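PDB 3FCY: xylan esterase 1 from Thermoanaerobacterium sp. 'JW/SL YS485', which probably removes acetyl groups from xylan and from cephalosporin C, as a family CE7 carbohydrate esterase with an alpha/beta-hydrolase fold. Local coordinates for residues A97-P102 with T136-D141; L243-N248 with M297-P302; D49-W54 with L282-K287; R143-Q148 with M175-I180. All blocks are in the same frame, centred on the assembly; numbering follows the deposited sequence.

Interaction 1 of 4, residues A97-P102 with T136-D141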
loop_
_atom_site.group_PDB
_atom_site.type_symbol
_atom_site.label_atom_id
_atom_site.label_comp_id
_atom_site.label_asym_id
_atom_site.label_seq_id
_atom_site.Cartn_x
_atom_site.Cartn_y
_atom_site.Cartn_z
ATOM N N ALA A 97 31.320 3.130 22.284
ATOM C CA ALA A 97 30.964 4.481 21.880
ATOM C C ALA A 97 32.107 5.081 21.081
ATOM O O ALA A 97 33.280 4.826 21.372
ATOM C CB ALA A 97 30.685 5.353 23.108
ATOM N N LYS A 98 31.762 5.849 20.053
ATOM C CA LYS A 98 32.771 6.532 19.261
ATOM C C LYS A 98 33.209 7.676 20.163
ATOM O O LYS A 98 32.404 8.197 20.931
ATOM C CB LYS A 98 32.173 7.091 17.963
ATOM C CG LYS A 98 31.981 6.062 16.854
ATOM C CD LYS A 98 31.419 6.722 15.593
ATOM C CE LYS A 98 31.508 5.793 14.390
ATOM N NZ LYS A 98 30.789 4.509 14.616
ATOM N N TYR A 99 34.476 8.062 20.076
ATOM C CA TYR A 99 35.009 9.142 20.903
ATOM C C TYR A 99 35.978 9.977 20.077
ATOM O O TYR A 99 37.033 9.495 19.659
ATOM C CB TYR A 99 35.699 8.540 22.138
ATOM C CG TYR A 99 36.552 9.480 22.973
ATOM C CD1 TYR A 99 36.149 10.789 23.243
ATOM C CD2 TYR A 99 37.744 9.030 23.546
ATOM C CE1 TYR A 99 36.913 11.628 24.071
ATOM C CE2 TYR A 99 38.509 9.852 24.372
ATOM C CZ TYR A 99 38.089 11.147 24.631
ATOM O OH TYR A 99 38.845 11.943 25.465
ATOM N N ILE A 100 35.595 11.226 19.823
ATOM C CA ILE A 100 36.414 12.141 19.038
ATOM C C ILE A 100 36.861 13.299 19.923
ATOM O O ILE A 100 36.043 14.008 20.512
ATOM C CB ILE A 100 35.634 12.701 17.834
ATOM C CG1 ILE A 100 34.969 11.553 17.065
ATOM C CG2 ILE A 100 36.584 13.462 16.919
ATOM C CD1 ILE A 100 34.033 12.011 15.958
ATOM N N LYS A 101 38.172 13.480 20.004
ATOM C CA LYS A 101 38.763 14.519 20.830
ATOM C C LYS A 101 39.520 15.515 19.961
ATOM O O LYS A 101 40.434 15.140 19.224
ATOM C CB LYS A 101 39.715 13.870 21.839
ATOM C CG LYS A 101 40.399 14.822 22.790
ATOM C CD LYS A 101 41.411 14.070 23.643
ATOM C CE LYS A 101 42.173 15.016 24.558
ATOM N NZ LYS A 101 43.201 14.286 25.354
ATOM N N PRO A 102 39.145 16.801 20.032
ATOM C CA PRO A 102 39.829 17.815 19.226
ATOM C C PRO A 102 41.262 18.026 19.710
ATOM O O PRO A 102 41.543 17.919 20.907
ATOM C CB PRO A 102 38.960 19.056 19.427
ATOM C CG PRO A 102 38.464 18.886 20.833
ATOM C CD PRO A 102 38.106 17.414 20.883
ATOM N N THR A 136 34.289 17.859 22.414
ATOM C CA THR A 136 34.730 16.477 22.405
ATOM C C THR A 136 33.370 15.864 22.074
ATOM O O THR A 136 32.351 16.305 22.617
ATOM C CB THR A 136 35.185 15.984 23.798
ATOM O OG1 THR A 136 36.592 16.193 23.937
ATOM C CG2 THR A 136 34.889 14.489 23.972
ATOM N N VAL A 137 33.328 14.891 21.169
ATOM C CA VAL A 137 32.052 14.277 20.807
ATOM C C VAL A 137 32.070 12.772 21.039
ATOM O O VAL A 137 32.999 12.077 20.618
ATOM C CB VAL A 137 31.687 14.550 19.321
ATOM C CG1 VAL A 137 30.354 13.875 18.970
ATOM C CG2 VAL A 137 31.594 16.053 19.078
ATOM N N VAL A 138 31.034 12.282 21.712
ATOM C CA VAL A 138 30.900 10.862 22.016
ATOM C C VAL A 138 29.542 10.371 21.513
ATOM O O VAL A 138 28.533 11.049 21.684
ATOM C CB VAL A 138 30.994 10.609 23.544
ATOM C CG1 VAL A 138 30.893 9.118 23.840
ATOM C CG2 VAL A 138 32.306 11.169 24.085
ATOM N N ALA A 139 29.529 9.202 20.879
ATOM C CA ALA A 139 28.294 8.613 20.357
ATOM C C ALA A 139 28.246 7.153 20.796
ATOM O O ALA A 139 29.000 6.321 20.292
ATOM C CB ALA A 139 28.264 8.712 18.837
ATOM N N MET A 140 27.349 6.856 21.731
ATOM C CA MET A 140 27.201 5.514 22.296
ATOM C C MET A 140 26.329 4.566 21.479
ATOM O O MET A 140 25.351 4.984 20.854
ATOM C CB MET A 140 26.613 5.620 23.708
ATOM C CG MET A 140 26.550 4.306 24.483
ATOM S SD MET A 140 25.506 4.427 25.961
ATOM C CE MET A 140 23.914 3.919 25.285
ATOM N N ASP A 141 26.697 3.288 21.484
ATOM C CA ASP A 141 25.917 2.266 20.796
ATOM C C ASP A 141 25.058 1.612 21.868
ATOM O O ASP A 141 25.547 1.311 22.961
ATOM C CB ASP A 141 26.809 1.197 20.156
ATOM C CG ASP A 141 27.472 1.671 18.878
ATOM O OD1 ASP A 141 26.918 2.578 18.217
ATOM O OD2 ASP A 141 28.537 1.119 18.526
#
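Lys98 pairs with Ala139 and Ile100 with Val137 where strands 97-102 and 136-140 run antiparallel, their directions 173° apart and their axes 4.3 Å apart at closest approach. The two strands are neighbours in the mixed central sheet of the alpha/beta-hydrolase fold. Both named pairs are hydrogen-bonded pairs, each closed by two backbone bonds. The bond from Ile100 N to Val137 O is nearly straight, 2.8 Å long with 172° at the hydrogen.

Ala97, Tyr99, Val138 and Met140 lie on one face of the sheet. There Val138 and Met140 pack on Leu187 of helix 176-192. Ala97 CB touches Val138 CG1 at 3.8 Å. Ile100 and Val137 lie on the other face, against helix 128-131.

The first torsion of Tyr99 turns the ring away from its backbone N (chi1 168°), over to the Thr136 side. Tyr99 OH and Thr136 OG1 are both hydrogen-bonded to Glu196, so one carboxylate joins neighbouring strands. With an alanine here in place of Thr136, Glu196 would probably lose the Thr136 hydroxyl as a partner, and a gap would open at the Tyr99 ring edge. Thr136 OG1 also lies 3.6 Å from Pro102 CD. Thr136 CG2 meets the Tyr99 ring in its plane, at the edge, 3.5 Å from CE1.

Interaction 2 of 4, residues L243-N248 with M297-P302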
loop_
_atom_site.group_PDB
_atom_site.type_symbol
_atom_site.label_atom_id
_atom_site.label_comp_id
_atom_site.label_asym_id
_atom_site.label_seq_id
_atom_site.Cartn_x
_atom_site.Cartn_y
_atom_site.Cartn_z
ATOM N N LEU A 243 -4.223 5.320 21.510
ATOM C CA LEU A 243 -4.442 5.919 20.195
ATOM C C LEU A 243 -4.404 4.889 19.068
ATOM O O LEU A 243 -4.401 5.255 17.895
ATOM C CB LEU A 243 -3.378 6.991 19.927
ATOM C CG LEU A 243 -3.321 8.181 20.887
ATOM C CD1 LEU A 243 -2.074 9.006 20.610
ATOM C CD2 LEU A 243 -4.574 9.028 20.725
ATOM N N ASP A 244 -4.390 3.608 19.426
ATOM C CA ASP A 244 -4.318 2.533 18.436
ATOM C C ASP A 244 -3.079 2.760 17.573
ATOM O O ASP A 244 -3.090 2.516 16.366
ATOM C CB ASP A 244 -5.565 2.507 17.537
ATOM C CG ASP A 244 -6.827 2.088 18.279
ATOM O OD1 ASP A 244 -6.730 1.336 19.275
ATOM O OD2 ASP A 244 -7.927 2.496 17.848
ATOM N N LEU A 245 -2.010 3.232 18.205
ATOM C CA LEU A 245 -0.761 3.512 17.507
ATOM C C LEU A 245 0.385 2.641 18.008
ATOM O O LEU A 245 1.552 2.897 17.700
ATOM C CB LEU A 245 -0.409 4.999 17.663
ATOM C CG LEU A 245 -0.559 5.909 16.439
ATOM C CD1 LEU A 245 -1.595 5.363 15.485
ATOM C CD2 LEU A 245 -0.918 7.317 16.898
ATOM N N ALA A 246 0.051 1.623 18.797
ATOM C CA ALA A 246 1.058 0.702 19.306
ATOM C C ALA A 246 1.473 -0.172 18.125
ATOM O O ALA A 246 1.243 -1.383 18.108
ATOM C CB ALA A 246 0.484 -0.159 20.432
ATOM N N LYS A 247 2.058 0.476 17.127
ATOM C CA LYS A 247 2.525 -0.185 15.919
ATOM C C LYS A 247 3.814 0.503 15.493
ATOM O O LYS A 247 4.308 1.397 16.188
ATOM C CB LYS A 247 1.466 -0.089 14.810
ATOM C CG LYS A 247 1.064 1.330 14.420
ATOM C CD LYS A 247 -0.070 1.309 13.396
ATOM C CE LYS A 247 -0.574 2.710 13.053
ATOM N NZ LYS A 247 0.438 3.565 12.358
ATOM N N ASN A 248 4.359 0.096 14.353
ATOM C CA ASN A 248 5.608 0.678 13.880
ATOM C C ASN A 248 6.658 0.455 14.968
ATOM O O ASN A 248 6.905 -0.685 15.363
ATOM C CB ASN A 248 5.428 2.176 13.600
ATOM C CG ASN A 248 4.378 2.448 12.529
ATOM O OD1 ASN A 248 4.461 1.921 11.419
ATOM N ND2 ASN A 248 3.389 3.276 12.860
ATOM N N MET A 297 2.654 15.523 12.623
ATOM C CA MET A 297 2.199 14.466 11.726
ATOM C C MET A 297 2.871 13.146 12.113
ATOM O O MET A 297 2.705 12.132 11.437
ATOM C CB MET A 297 2.553 14.805 10.273
ATOM C CG MET A 297 1.869 16.053 9.722
ATOM S SD MET A 297 0.071 15.970 9.846
ATOM C CE MET A 297 -0.308 14.923 8.423
ATOM N N ASP A 298 3.632 13.170 13.205
ATOM C CA ASP A 298 4.355 11.988 13.673
ATOM C C ASP A 298 3.449 10.949 14.324
ATOM O O ASP A 298 2.935 11.168 15.422
ATOM C CB ASP A 298 5.437 12.396 14.680
ATOM C CG ASP A 298 6.409 11.268 14.987
ATOM O OD1 ASP A 298 5.999 10.086 14.932
ATOM O OD2 ASP A 298 7.584 11.562 15.298
ATOM N N GLN A 299 3.261 9.816 13.651
ATOM C CA GLN A 299 2.436 8.742 14.194
ATOM C C GLN A 299 3.292 7.659 14.853
ATOM O O GLN A 299 2.771 6.767 15.520
ATOM C CB GLN A 299 1.552 8.139 13.094
ATOM C CG GLN A 299 0.351 9.015 12.755
ATOM C CD GLN A 299 -0.457 8.494 11.584
ATOM O OE1 GLN A 299 -0.842 7.324 11.549
ATOM N NE2 GLN A 299 -0.729 9.366 10.621
ATOM N N VAL A 300 4.605 7.744 14.659
ATOM C CA VAL A 300 5.540 6.796 15.256
ATOM C C VAL A 300 5.666 7.166 16.738
ATOM O O VAL A 300 5.565 6.312 17.621
ATOM C CB VAL A 300 6.921 6.888 14.574
ATOM C CG1 VAL A 300 7.894 5.909 15.212
ATOM C CG2 VAL A 300 6.775 6.596 13.089
ATOM N N CYS A 301 5.895 8.449 16.997
ATOM C CA CYS A 301 5.986 8.965 18.357
ATOM C C CYS A 301 4.913 10.045 18.453
ATOM O O CYS A 301 5.180 11.233 18.237
ATOM C CB CYS A 301 7.367 9.567 18.638
ATOM S SG CYS A 301 8.715 8.355 18.809
ATOM N N PRO A 302 3.677 9.638 18.768
ATOM C CA PRO A 302 2.525 10.536 18.898
ATOM C C PRO A 302 2.883 11.839 19.605
ATOM O O PRO A 302 3.517 11.828 20.657
ATOM C CB PRO A 302 1.531 9.700 19.695
ATOM C CG PRO A 302 1.810 8.315 19.205
ATOM C CD PRO A 302 3.325 8.272 19.198
HETATM O O HOH W 1 3.075 4.145 15.657
HETATM O O HOH W 2 5.589 3.657 16.667
#
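Leu245 reaches across to Gln299 and Pro302 with its branched end. Its CB points toward segment 297-302 and carries the branch over. CG rests 3.6 Å from the backbone oxygen of Gln299, Gln299 O. At the tip, CD1 stays more distant, 4.5 Å from Gln299 OE1, and CD2 packs 3.7 Å from Pro302 CG. Leu243 packs on the same proline, with CD1 3.8 Å from Pro302 CB. Both leucine side chains lie alongside the proline ring and point the other way.

Two waters join the backbones on the polar side. Water 1 bridges Leu245 O at 2.8 Å and Gln299 O at 2.6 Å. Water 2 bridges Lys247 O and Val300 O.

Segment 297-302 also holds Asp298, predicted to belong to the charge relay system. Its OD1 accepts from Cys301 N at 2.6 Å in an Asx motif, with a weak bond from Val300 N. Its OD2 bonds His327, the predicted histidine of the triad. Nearby, Asp244 packs on Met297 of a neighbouring subunit.

No direct hydrogen bond crosses between the two loops. Leucine-proline packing and bridging water join them, while the Asp298 carboxylate is held chiefly by Cys301 N of its own loop and by His327.

Interaction 3 of 4, residues D49-W54 with L282-K287; sequences DFDEYW and LAKRIK
Phe50 holds its CG anti to the backbone N (chi1 -174°), whereas Trp54 has CG anti to its carbonyl carbon (chi1 -80°), and both rings thereby come up against Leu282. One methyl, Leu282 CD2, serves both. It lies 3.5 Å from Phe50 CZ. It also makes a CH-pi contact over the five-membered ring of Trp54, 3.8 Å from the centroid. Tyr53 CE2 lies over the opposite face of the indole. Trp54 CD1 in turn sits over a face of the Phe50 ring.

A salt-bridge network borders this apolar patch. Arg285 NH2 donates to Asp51 OD2 at 3.2 Å with a nearly straight bond of 168°. The oxygen lies in the guanidinium plane, but the nitrogen comes from above the carboxylate plane. Lys284 NZ makes a long salt bridge to Asp51 OD2, 3.8 Å, and is hydrogen-bonded to Asn281 O. With a leucine in place of Arg285, Asp51 would probably be left without its hydrogen-bonded partner, the shorter of its two salt bridges.

The contact joins the start of helix 50-62 to the 3-10 turn that leads into strand 289-295. Helices 176-192 and 209-220 flank it: Trp54 packs on Leu182 and Leu220, Leu282 on Phe181 and Ala219.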
loop_
_atom_site.group_PDB
_atom_site.type_symbol
_atom_site.label_atom_id
_atom_site.label_comp_id
_atom_site.label_asym_id
_atom_site.label_seq_id
_atom_site.Cartn_x
_atom_site.Cartn_y
_atom_site.Cartn_z
ATOM N N ASP A 49 7.154 2.794 43.687
ATOM C CA ASP A 49 8.536 2.701 44.143
ATOM C C ASP A 49 9.497 3.142 43.043
ATOM O O ASP A 49 10.662 2.737 43.023
ATOM C CB ASP A 49 8.845 1.259 44.560
ATOM C CG ASP A 49 8.759 0.282 43.396
ATOM O OD1 ASP A 49 7.891 0.481 42.518
ATOM O OD2 ASP A 49 9.547 -0.687 43.366
ATOM N N PHE A 50 9.002 3.981 42.135
ATOM C CA PHE A 50 9.801 4.486 41.018
ATOM C C PHE A 50 11.150 5.029 41.484
ATOM O O PHE A 50 12.201 4.647 40.964
ATOM C CB PHE A 50 9.041 5.597 40.279
ATOM C CG PHE A 50 9.733 6.078 39.029
ATOM C CD1 PHE A 50 9.606 5.378 37.832
ATOM C CD2 PHE A 50 10.540 7.212 39.056
ATOM C CE1 PHE A 50 10.273 5.798 36.681
ATOM C CE2 PHE A 50 11.215 7.641 37.906
ATOM C CZ PHE A 50 11.080 6.932 36.719
ATOM N N ASP A 51 11.115 5.927 42.465
ATOM C CA ASP A 51 12.335 6.531 42.985
ATOM C C ASP A 51 13.274 5.505 43.600
ATOM O O ASP A 51 14.476 5.526 43.337
ATOM C CB ASP A 51 11.986 7.619 44.008
ATOM C CG ASP A 51 11.414 8.866 43.355
ATOM O OD1 ASP A 51 10.777 9.677 44.062
ATOM O OD2 ASP A 51 11.611 9.041 42.132
ATOM N N GLU A 52 12.734 4.606 44.417
ATOM C CA GLU A 52 13.561 3.582 45.043
ATOM C C GLU A 52 14.181 2.690 43.972
ATOM O O GLU A 52 15.359 2.338 44.042
ATOM C CB GLU A 52 12.731 2.722 45.998
ATOM C CG GLU A 52 12.079 3.492 47.134
ATOM C CD GLU A 52 10.648 3.895 46.831
ATOM O OE1 GLU A 52 10.424 4.679 45.880
ATOM O OE2 GLU A 52 9.741 3.419 47.552
ATOM N N TYR A 53 13.371 2.326 42.982
ATOM C CA TYR A 53 13.817 1.477 41.878
ATOM C C TYR A 53 15.059 2.059 41.219
ATOM O O TYR A 53 16.067 1.372 41.045
ATOM C CB TYR A 53 12.697 1.358 40.842
ATOM C CG TYR A 53 13.070 0.622 39.572
ATOM C CD1 TYR A 53 12.982 -0.771 39.493
ATOM C CD2 TYR A 53 13.459 1.323 38.430
ATOM C CE1 TYR A 53 13.265 -1.446 38.297
ATOM C CE2 TYR A 53 13.747 0.659 37.231
ATOM C CZ TYR A 53 13.643 -0.721 37.171
ATOM O OH TYR A 53 13.885 -1.370 35.982
ATOM N N TRP A 54 14.981 3.335 40.855
ATOM C CA TRP A 54 16.096 4.003 40.201
ATOM C C TRP A 54 17.286 4.323 41.100
ATOM O O TRP A 54 18.429 4.306 40.637
ATOM C CB TRP A 54 15.602 5.259 39.477
ATOM C CG TRP A 54 14.980 4.906 38.174
ATOM C CD1 TRP A 54 13.654 4.942 37.853
ATOM C CD2 TRP A 54 15.658 4.364 37.033
ATOM N NE1 TRP A 54 13.463 4.451 36.579
ATOM C CE2 TRP A 54 14.677 4.089 36.055
ATOM C CE3 TRP A 54 17.001 4.079 36.746
ATOM C CZ2 TRP A 54 14.996 3.541 34.805
ATOM C CZ3 TRP A 54 17.319 3.530 35.500
ATOM C CH2 TRP A 54 16.317 3.269 34.547
ATOM N N LEU A 282 10.906 9.993 34.359
ATOM C CA LEU A 282 12.248 10.393 34.770
ATOM C C LEU A 282 12.452 11.890 34.538
ATOM O O LEU A 282 13.274 12.527 35.195
ATOM C CB LEU A 282 13.299 9.620 33.963
ATOM C CG LEU A 282 13.559 8.151 34.300
ATOM C CD1 LEU A 282 14.487 7.528 33.261
ATOM C CD2 LEU A 282 14.178 8.066 35.690
ATOM N N ALA A 283 11.690 12.437 33.598
ATOM C CA ALA A 283 11.782 13.839 33.212
ATOM C C ALA A 283 11.888 14.855 34.348
ATOM O O ALA A 283 12.590 15.857 34.214
ATOM C CB ALA A 283 10.607 14.197 32.313
ATOM N N LYS A 284 11.207 14.604 35.460
ATOM C CA LYS A 284 11.232 15.543 36.579
ATOM C C LYS A 284 12.604 15.710 37.229
ATOM O O LYS A 284 12.831 16.676 37.955
ATOM C CB LYS A 284 10.213 15.127 37.644
ATOM C CG LYS A 284 10.599 13.887 38.427
ATOM C CD LYS A 284 9.527 13.519 39.435
ATOM C CE LYS A 284 9.920 12.276 40.224
ATOM N NZ LYS A 284 10.156 11.105 39.328
ATOM N N ARG A 285 13.517 14.782 36.963
ATOM C CA ARG A 285 14.856 14.833 37.553
ATOM C C ARG A 285 15.863 15.680 36.796
ATOM O O ARG A 285 16.893 16.071 37.349
ATOM C CB ARG A 285 15.433 13.425 37.680
ATOM C CG ARG A 285 14.618 12.491 38.537
ATOM C CD ARG A 285 15.365 11.194 38.737
ATOM N NE ARG A 285 14.709 10.357 39.730
ATOM C CZ ARG A 285 15.337 9.453 40.470
ATOM N NH1 ARG A 285 16.643 9.266 40.325
ATOM N NH2 ARG A 285 14.657 8.749 41.362
ATOM N N ILE A 286 15.577 15.946 35.529
ATOM C CA ILE A 286 16.473 16.726 34.690
ATOM C C ILE A 286 16.735 18.118 35.268
ATOM O O ILE A 286 15.814 18.798 35.722
ATOM C CB ILE A 286 15.898 16.843 33.263
ATOM C CG1 ILE A 286 15.726 15.435 32.675
ATOM C CG2 ILE A 286 16.813 17.704 32.392
ATOM C CD1 ILE A 286 15.125 15.400 31.291
ATOM N N LYS A 287 18.000 18.529 35.251
ATOM C CA LYS A 287 18.394 19.833 35.773
ATOM C C LYS A 287 18.900 20.735 34.651
ATOM O O LYS A 287 18.777 21.956 34.721
ATOM C CB LYS A 287 19.502 19.676 36.820
ATOM C CG LYS A 287 19.233 18.604 37.868
ATOM C CD LYS A 287 18.027 18.927 38.733
ATOM C CE LYS A 287 18.312 20.085 39.676
ATOM N NZ LYS A 287 17.154 20.375 40.575
#

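Interaction 4 of 4, residues R143-Q148 with M175-I180; sequences RGQGGQ and MLFRHI
Arg143 lays one face of its guanidinium over His179 CB, with NH1 3.5 Å from that carbon. The guanidinium and imidazole planes are 33° apart, so this is no parallel stack. The arginine chain is extended from CG to NE and passes along the first turns of helix 176-192. Its CD lies 4.2 Å from Leu176 CD1 and 4.4 Å from Ile180 CG1. The buried charge is met beyond the two segments: NE forms a salt bridge with Asp183, and NH2 bonds Val90 O. These bonds hold the guanidinium in place over His179. Met175 O stands 3.7 Å above the centre of the His179 ring.

The Gln145 end is looser. Its side chain comes no nearer than about 4.3 Å to the Phe177 ring, with no bond between them. Farther along, the loop runs away from the helix through Gly146 and Gly147 to the exposed Gln148. There the loop meets another chain: Gln148 packs on Phe260 of a neighbouring subunit, and Gln145 O has a weak hydrogen bond from Asn158 of that subunit.

The Gln145 side chain is about 4 Å from that of Tyr117, a predicted substrate-binding residue. The Arg-Gly-Gln sequence of this loop matches a signature of CE7 esterases, consistent with a place beside the active site.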
loop_
_atom_site.group_PDB
_atom_site.type_symbol
_atom_site.label_atom_id
_atom_site.label_comp_id
_atom_site.label_asym_id
_atom_site.label_seq_id
_atom_site.Cartn_x
_atom_site.Cartn_y
_atom_site.Cartn_z
ATOM N N ARG A 143 23.049 -1.348 23.684
ATOM C CA ARG A 143 23.266 -2.786 23.814
ATOM C C ARG A 143 22.434 -3.586 22.819
ATOM O O ARG A 143 21.248 -3.328 22.644
ATOM C CB ARG A 143 22.889 -3.263 25.219
ATOM C CG ARG A 143 23.678 -2.638 26.345
ATOM C CD ARG A 143 23.243 -3.209 27.687
ATOM N NE ARG A 143 24.015 -2.629 28.779
ATOM C CZ ARG A 143 24.213 -3.211 29.956
ATOM N NH1 ARG A 143 23.691 -4.408 30.204
ATOM N NH2 ARG A 143 24.946 -2.602 30.878
ATOM N N GLY A 144 23.070 -4.559 22.178
ATOM C CA GLY A 144 22.384 -5.434 21.242
ATOM C C GLY A 144 21.631 -4.866 20.052
ATOM O O GLY A 144 20.789 -5.564 19.480
ATOM N N GLN A 145 21.903 -3.622 19.664
ATOM C CA GLN A 145 21.208 -3.078 18.507
ATOM C C GLN A 145 22.111 -3.100 17.268
ATOM O O GLN A 145 22.739 -4.126 16.991
ATOM C CB GLN A 145 20.651 -1.676 18.817
ATOM C CG GLN A 145 19.620 -1.730 19.955
ATOM C CD GLN A 145 18.710 -0.513 20.048
ATOM O OE1 GLN A 145 18.829 0.440 19.274
ATOM N NE2 GLN A 145 17.787 -0.548 21.008
ATOM N N GLY A 146 22.194 -2.001 16.528
ATOM C CA GLY A 146 23.007 -2.013 15.320
ATOM C C GLY A 146 24.498 -1.761 15.454
ATOM O O GLY A 146 25.219 -1.792 14.454
ATOM N N GLY A 147 24.971 -1.526 16.676
ATOM C CA GLY A 147 26.383 -1.238 16.872
ATOM C C GLY A 147 27.233 -2.336 17.482
ATOM O O GLY A 147 27.012 -3.520 17.229
ATOM N N GLN A 148 28.207 -1.936 18.295
ATOM C CA GLN A 148 29.112 -2.887 18.928
ATOM C C GLN A 148 28.964 -3.021 20.439
ATOM O O GLN A 148 29.895 -3.457 21.118
ATOM C CB GLN A 148 30.558 -2.527 18.591
ATOM C CG GLN A 148 30.908 -2.731 17.130
ATOM C CD GLN A 148 30.716 -4.171 16.695
ATOM O OE1 GLN A 148 31.309 -5.088 17.269
ATOM N NE2 GLN A 148 29.884 -4.379 15.675
ATOM N N MET A 175 14.992 -5.453 33.434
ATOM C CA MET A 175 14.487 -4.898 32.183
ATOM C C MET A 175 15.662 -4.282 31.430
ATOM O O MET A 175 16.405 -3.473 31.982
ATOM C CB MET A 175 13.399 -3.870 32.483
ATOM C CG MET A 175 12.141 -4.523 33.043
ATOM S SD MET A 175 10.910 -3.367 33.635
ATOM C CE MET A 175 10.188 -2.815 32.093
ATOM N N LEU A 176 15.834 -4.679 30.172
ATOM C CA LEU A 176 16.955 -4.203 29.371
ATOM C C LEU A 176 17.110 -2.689 29.232
ATOM O O LEU A 176 18.228 -2.188 29.294
ATOM C CB LEU A 176 16.926 -4.844 27.977
ATOM C CG LEU A 176 18.098 -4.474 27.064
ATOM C CD1 LEU A 176 19.418 -4.826 27.742
ATOM C CD2 LEU A 176 17.971 -5.203 25.727
ATOM N N PHE A 177 16.025 -1.948 29.033
ATOM C CA PHE A 177 16.184 -0.497 28.898
ATOM C C PHE A 177 16.589 0.144 30.219
ATOM O O PHE A 177 16.999 1.303 30.262
ATOM C CB PHE A 177 14.921 0.167 28.341
ATOM C CG PHE A 177 14.967 0.384 26.852
ATOM C CD1 PHE A 177 15.938 1.213 26.286
ATOM C CD2 PHE A 177 14.065 -0.260 26.009
ATOM C CE1 PHE A 177 16.011 1.395 24.901
ATOM C CE2 PHE A 177 14.129 -0.085 24.627
ATOM C CZ PHE A 177 15.105 0.743 24.070
ATOM N N ARG A 178 16.476 -0.622 31.296
ATOM C CA ARG A 178 16.876 -0.139 32.607
ATOM C C ARG A 178 18.408 -0.087 32.569
ATOM O O ARG A 178 19.025 0.899 32.989
ATOM C CB ARG A 178 16.368 -1.106 33.682
ATOM C CG ARG A 178 16.702 -0.748 35.122
ATOM C CD ARG A 178 17.941 -1.479 35.579
ATOM N NE ARG A 178 17.977 -1.667 37.027
ATOM C CZ ARG A 178 18.982 -2.253 37.667
ATOM N NH1 ARG A 178 20.028 -2.703 36.984
ATOM N NH2 ARG A 178 18.950 -2.382 38.986
ATOM N N HIS A 179 19.016 -1.140 32.025
ATOM C CA HIS A 179 20.470 -1.207 31.921
ATOM C C HIS A 179 20.967 -0.181 30.903
ATOM O O HIS A 179 21.967 0.501 31.132
ATOM C CB HIS A 179 20.921 -2.605 31.489
ATOM C CG HIS A 179 20.299 -3.712 32.281
ATOM N ND1 HIS A 179 20.039 -3.608 33.630
ATOM C CD2 HIS A 179 19.901 -4.956 31.915
ATOM C CE1 HIS A 179 19.509 -4.739 34.063
ATOM N NE2 HIS A 179 19.414 -5.573 33.042
ATOM N N ILE A 180 20.266 -0.084 29.778
ATOM C CA ILE A 180 20.626 0.865 28.731
ATOM C C ILE A 180 20.602 2.288 29.285
ATOM O O ILE A 180 21.521 3.067 29.039
ATOM C CB ILE A 180 19.667 0.758 27.522
ATOM C CG1 ILE A 180 19.814 -0.624 26.871
ATOM C CG2 ILE A 180 19.987 1.857 26.502
ATOM C CD1 ILE A 180 18.808 -0.911 25.765
#

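Interaction 3 opens first along the chain and closes late, at 282-287. Interactions 1 and 4 fall between its segments, in that order, while interaction 2 crosses it. Interaction 1 lies in the central sheet. The chain leaves strand 136-140 into the loop of interaction 4, and the two touch where Asp141 OD2 probably bonds Gln148 N. Interaction 4 uses the start of helix 176-192, and interaction 3 meets that helix through Tyr53 and Trp54 on Arg178. Interaction 2 stands apart, its centre 31 Å from that of interaction 1, across the chain's centre. Thus helix 176-192 links three contacts, while interaction 2 holds the loop of the predicted catalytic Asp298.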